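Local coordinates for fiber protein (Duck adenovirus 1, PDB 6ITX) that is an adenovirus fiber protein whose C-terminal head probably binds a host receptor during viral attachment, at residues 108-120 with 211-223. Sequence-based numbering, arbitrary orientation.
Sequences YEIFASCPQNKAA and AVTGNFYKEETEL
The hydroxyl of S113 reaches into the T213–F216 type I turn and donates a hydrogen bond from OG to G214 O at 3.0 Å, arriving from above the plane of that carbonyl, 40° out of it. With OG anti to the backbone N (chi1 -180°), the hydroxyl points at the turn, and OG also lies 3.0 Å from Y217 N. The methylene of S113 meanwhile rests on F216: CB stands 3.6 Å from the ring centroid, almost on its normal, a CH-pi contact. F111, two residues back on strand 110-114, brings CE1 to F216 CE2 at 3.8 Å, and G214 O lies at the edge of the F111 ring, near its plane. Two residues on from S113, P115 lies over one face of the Y217 ring, its CD 4.0 Å from the centroid in a second CH-pi contact. Y217 also packs against Y264 and V266 of strand 262-271. In the turn of the hairpin, N117 ND2 comes within 3.3 Å of N215 CB, the two amide planes 58° apart. The contact thus joins the 110-120 hairpin of the fiber head to the loop preceding strand 226-235: buried S113 gives OG to the turn and CB to F216, with P115 on Y217 alongside.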
loop_
_atom_site.group_PDB
_atom_site.type_symbol
_atom_site.label_atom_id
_atom_site.label_comp_id
_atom_site.label_asym_id
_atom_site.label_seq_id
_atom_site.Cartn_x
_atom_site.Cartn_y
_atom_site.Cartn_z
ATOM N N TYR A 108 -8.951 -6.386 26.840
ATOM C CA TYR A 108 -8.994 -5.165 26.037
ATOM C C TYR A 108 -8.487 -4.023 26.915
ATOM O O TYR A 108 -9.257 -3.338 27.596
ATOM C CB TYR A 108 -10.436 -4.912 25.496
ATOM C CG TYR A 108 -10.979 -6.098 24.721
ATOM C CD1 TYR A 108 -11.600 -7.154 25.381
ATOM C CD2 TYR A 108 -10.826 -6.186 23.340
ATOM C CE1 TYR A 108 -12.070 -8.252 24.691
ATOM C CE2 TYR A 108 -11.306 -7.290 22.635
ATOM C CZ TYR A 108 -11.922 -8.320 23.327
ATOM O OH TYR A 108 -12.398 -9.428 22.664
ATOM N N GLU A 109 -7.170 -3.812 26.889
ATOM C CA GLU A 109 -6.510 -2.843 27.759
ATOM C C GLU A 109 -5.767 -1.753 26.979
ATOM O O GLU A 109 -4.916 -1.047 27.546
ATOM C CB GLU A 109 -5.564 -3.582 28.710
ATOM C CG GLU A 109 -6.298 -4.421 29.754
ATOM C CD GLU A 109 -5.589 -5.724 30.079
ATOM O OE1 GLU A 109 -4.443 -5.959 29.602
ATOM O OE2 GLU A 109 -6.195 -6.524 30.830
ATOM N N ILE A 110 -6.076 -1.601 25.690
ATOM C CA ILE A 110 -5.462 -0.604 24.820
ATOM C C ILE A 110 -6.452 0.537 24.671
ATOM O O ILE A 110 -7.644 0.294 24.451
ATOM C CB ILE A 110 -5.100 -1.224 23.462
ATOM C CG1 ILE A 110 -4.190 -2.432 23.690
ATOM C CG2 ILE A 110 -4.451 -0.212 22.550
ATOM C CD1 ILE A 110 -2.918 -2.083 24.399
ATOM N N PHE A 111 -5.977 1.782 24.820
ATOM C CA PHE A 111 -6.869 2.937 24.903
ATOM C C PHE A 111 -7.033 3.588 23.538
ATOM O O PHE A 111 -6.045 3.954 22.903
ATOM C CB PHE A 111 -6.342 3.964 25.902
ATOM C CG PHE A 111 -7.315 5.086 26.206
ATOM C CD1 PHE A 111 -7.366 6.223 25.405
ATOM C CD2 PHE A 111 -8.152 5.021 27.309
ATOM C CE1 PHE A 111 -8.267 7.267 25.687
ATOM C CE2 PHE A 111 -9.049 6.059 27.601
ATOM C CZ PHE A 111 -9.105 7.177 26.797
ATOM N N ALA A 112 -8.283 3.749 23.107
ATOM C CA ALA A 112 -8.620 4.418 21.858
ATOM C C ALA A 112 -9.485 5.623 22.165
ATOM O O ALA A 112 -10.497 5.498 22.864
ATOM C CB ALA A 112 -9.378 3.493 20.895
ATOM N N SER A 113 -9.103 6.781 21.635
ATOM C CA SER A 113 -9.921 7.975 21.789
ATOM C C SER A 113 -10.894 8.082 20.616
ATOM O O SER A 113 -10.551 7.757 19.478
ATOM C CB SER A 113 -9.040 9.219 21.898
ATOM O OG SER A 113 -9.833 10.385 22.059
ATOM N N CYS A 114 -12.111 8.522 20.904
ATOM C CA CYS A 114 -13.217 8.515 19.963
ATOM C C CYS A 114 -13.829 9.904 19.825
ATOM O O CYS A 114 -13.582 10.800 20.640
ATOM C CB CYS A 114 -14.291 7.502 20.415
ATOM S SG CYS A 114 -13.690 5.773 20.609
ATOM N N PRO A 115 -14.642 10.122 18.793
ATOM C CA PRO A 115 -15.234 11.451 18.585
ATOM C C PRO A 115 -15.998 11.956 19.805
ATOM O O PRO A 115 -16.516 11.186 20.609
ATOM C CB PRO A 115 -16.181 11.222 17.404
ATOM C CG PRO A 115 -15.580 10.113 16.675
ATOM C CD PRO A 115 -14.976 9.205 17.689
ATOM N N GLN A 116 -16.086 13.279 19.915
ATOM C CA GLN A 116 -16.929 13.935 20.918
ATOM C C GLN A 116 -16.617 13.452 22.329
ATOM O O GLN A 116 -17.516 13.169 23.129
ATOM C CB GLN A 116 -18.414 13.759 20.601
ATOM C CG GLN A 116 -18.760 13.745 19.119
ATOM C CD GLN A 116 -20.252 13.559 18.874
ATOM O OE1 GLN A 116 -21.018 14.525 18.905
ATOM N NE2 GLN A 116 -20.676 12.306 18.654
ATOM N N ASN A 117 -15.318 13.356 22.621
ATOM C CA ASN A 117 -14.826 13.149 23.986
ATOM C C ASN A 117 -15.323 11.822 24.574
ATOM O O ASN A 117 -15.583 11.707 25.771
ATOM C CB ASN A 117 -15.201 14.347 24.871
ATOM C CG ASN A 117 -14.577 14.282 26.268
ATOM O OD1 ASN A 117 -15.161 14.787 27.238
ATOM N ND2 ASN A 117 -13.395 13.644 26.380
ATOM N N LYS A 118 -15.444 10.796 23.729
ATOM C CA LYS A 118 -15.657 9.433 24.198
ATOM C C LYS A 118 -14.392 8.615 23.984
ATOM O O LYS A 118 -13.409 9.074 23.385
ATOM C CB LYS A 118 -16.855 8.784 23.512
ATOM C CG LYS A 118 -18.099 9.660 23.503
ATOM C CD LYS A 118 -19.338 8.861 23.152
ATOM C CE LYS A 118 -20.463 9.721 22.554
ATOM N NZ LYS A 118 -21.440 8.899 21.725
ATOM N N ALA A 119 -14.408 7.395 24.513
ATOM C CA ALA A 119 -13.230 6.542 24.443
ATOM C C ALA A 119 -13.651 5.084 24.368
ATOM O O ALA A 119 -14.824 4.731 24.540
ATOM C CB ALA A 119 -12.301 6.758 25.638
ATOM N N ALA A 120 -12.661 4.234 24.113
ATOM C CA ALA A 120 -12.877 2.801 24.052
ATOM C C ALA A 120 -11.603 2.098 24.483
ATOM O O ALA A 120 -10.495 2.641 24.378
ATOM C CB ALA A 120 -13.293 2.357 22.646
ATOM N N ALA A 211 -3.230 16.169 22.542
ATOM C CA ALA A 211 -3.465 16.412 23.955
ATOM C C ALA A 211 -3.066 15.182 24.772
ATOM O O ALA A 211 -3.077 14.046 24.284
ATOM C CB ALA A 211 -4.936 16.778 24.192
ATOM N N VAL A 212 -2.714 15.412 26.043
ATOM C CA VAL A 212 -2.409 14.290 26.942
ATOM C C VAL A 212 -3.653 13.691 27.599
ATOM O O VAL A 212 -3.559 12.626 28.231
ATOM C CB VAL A 212 -1.386 14.715 28.015
ATOM C CG1 VAL A 212 -0.707 13.504 28.592
ATOM C CG2 VAL A 212 -0.344 15.617 27.382
ATOM N N THR A 213 -4.822 14.312 27.437
ATOM C CA THR A 213 -6.053 13.823 28.038
ATOM C C THR A 213 -6.815 12.891 27.090
ATOM O O THR A 213 -6.444 12.667 25.928
ATOM C CB THR A 213 -6.944 14.992 28.449
ATOM O OG1 THR A 213 -7.313 15.722 27.270
ATOM C CG2 THR A 213 -6.221 15.912 29.463
ATOM N N GLY A 214 -7.929 12.358 27.598
ATOM C CA GLY A 214 -8.661 11.304 26.923
ATOM C C GLY A 214 -9.429 11.723 25.692
ATOM O O GLY A 214 -10.048 10.869 25.053
ATOM N N ASN A 215 -9.444 13.005 25.348
ATOM C CA ASN A 215 -10.053 13.435 24.101
ATOM C C ASN A 215 -8.987 13.815 23.075
ATOM O O ASN A 215 -9.173 14.738 22.283
ATOM C CB ASN A 215 -11.037 14.586 24.338
ATOM C CG ASN A 215 -10.382 15.817 24.958
ATOM O OD1 ASN A 215 -9.253 15.762 25.470
ATOM N ND2 ASN A 215 -11.091 16.944 24.903
ATOM N N PHE A 216 -7.880 13.101 23.064
ATOM C CA PHE A 216 -6.885 13.412 22.043
ATOM C C PHE A 216 -7.305 12.979 20.645
ATOM O O PHE A 216 -6.489 13.010 19.707
ATOM C CB PHE A 216 -5.542 12.763 22.386
ATOM C CG PHE A 216 -5.562 11.252 22.366
ATOM C CD1 PHE A 216 -5.391 10.556 21.184
ATOM C CD2 PHE A 216 -5.716 10.533 23.539
ATOM C CE1 PHE A 216 -5.395 9.159 21.162
ATOM C CE2 PHE A 216 -5.704 9.143 23.530
ATOM C CZ PHE A 216 -5.546 8.458 22.332
ATOM N N TYR A 217 -8.539 12.533 20.471
ATOM C CA TYR A 217 -8.965 12.061 19.169
ATOM C C TYR A 217 -8.880 13.199 18.156
ATOM O O TYR A 217 -9.329 14.314 18.427
ATOM C CB TYR A 217 -10.389 11.523 19.267
ATOM C CG TYR A 217 -10.983 11.247 17.916
ATOM C CD1 TYR A 217 -10.716 10.053 17.266
ATOM C CD2 TYR A 217 -11.788 12.184 17.268
ATOM C CE1 TYR A 217 -11.235 9.792 16.025
ATOM C CE2 TYR A 217 -12.312 11.923 16.019
ATOM C CZ TYR A 217 -12.027 10.732 15.408
ATOM O OH TYR A 217 -12.542 10.474 14.176
ATOM N N LYS A 218 -8.282 12.913 16.996
ATOM C CA LYS A 218 -8.194 13.844 15.875
ATOM C C LYS A 218 -8.832 13.181 14.661
ATOM O O LYS A 218 -8.406 12.094 14.262
ATOM C CB LYS A 218 -6.736 14.229 15.576
ATOM C CG LYS A 218 -6.065 15.124 16.638
ATOM C CD LYS A 218 -6.526 16.574 16.566
ATOM C CE LYS A 218 -5.686 17.479 17.465
ATOM N NZ LYS A 218 -5.596 18.902 16.957
ATOM N N GLU A 219 -9.867 13.815 14.100
ATOM C CA GLU A 219 -10.459 13.332 12.858
ATOM C C GLU A 219 -9.421 13.448 11.749
ATOM O O GLU A 219 -8.555 14.320 11.774
ATOM C CB GLU A 219 -11.732 14.138 12.518
ATOM C CG GLU A 219 -12.742 13.426 11.545
ATOM C CD GLU A 219 -13.359 12.123 12.128
ATOM O OE1 GLU A 219 -13.162 11.030 11.504
ATOM O OE2 GLU A 219 -14.053 12.178 13.201
ATOM N N GLU A 220 -9.483 12.541 10.779
ATOM C CA GLU A 220 -8.468 12.558 9.728
ATOM C C GLU A 220 -8.462 13.855 8.911
ATOM O O GLU A 220 -7.449 14.156 8.269
ATOM C CB GLU A 220 -8.638 11.350 8.805
ATOM C CG GLU A 220 -9.846 11.396 7.931
ATOM C CD GLU A 220 -11.084 10.930 8.664
ATOM O OE1 GLU A 220 -10.970 10.596 9.876
ATOM O OE2 GLU A 220 -12.168 10.895 8.027
ATOM N N THR A 221 -9.535 14.645 8.939
ATOM C CA THR A 221 -9.513 15.931 8.254
ATOM C C THR A 221 -8.754 16.998 9.019
ATOM O O THR A 221 -8.631 18.124 8.518
ATOM C CB THR A 221 -10.921 16.464 7.991
ATOM O OG1 THR A 221 -11.725 16.298 9.161
ATOM C CG2 THR A 221 -11.553 15.755 6.814
ATOM N N GLU A 222 -8.268 16.689 10.215
ATOM C CA GLU A 222 -7.520 17.636 11.029
ATOM C C GLU A 222 -6.047 17.282 11.079
ATOM O O GLU A 222 -5.255 18.022 11.677
ATOM C CB GLU A 222 -8.099 17.682 12.446
ATOM C CG GLU A 222 -9.597 17.501 12.472
ATOM C CD GLU A 222 -10.245 18.121 13.685
ATOM O OE1 GLU A 222 -10.574 17.366 14.632
ATOM O OE2 GLU A 222 -10.421 19.361 13.683
ATOM N N LEU A 223 -5.661 16.172 10.469
ATOM C CA LEU A 223 -4.261 15.792 10.455
ATOM C C LEU A 223 -3.482 16.663 9.468
ATOM O O LEU A 223 -4.007 17.041 8.412
ATOM C CB LEU A 223 -4.135 14.310 10.089
ATOM C CG LEU A 223 -4.880 13.415 11.084
ATOM C CD1 LEU A 223 -4.791 11.969 10.679
ATOM C CD2 LEU A 223 -4.316 13.604 12.487
#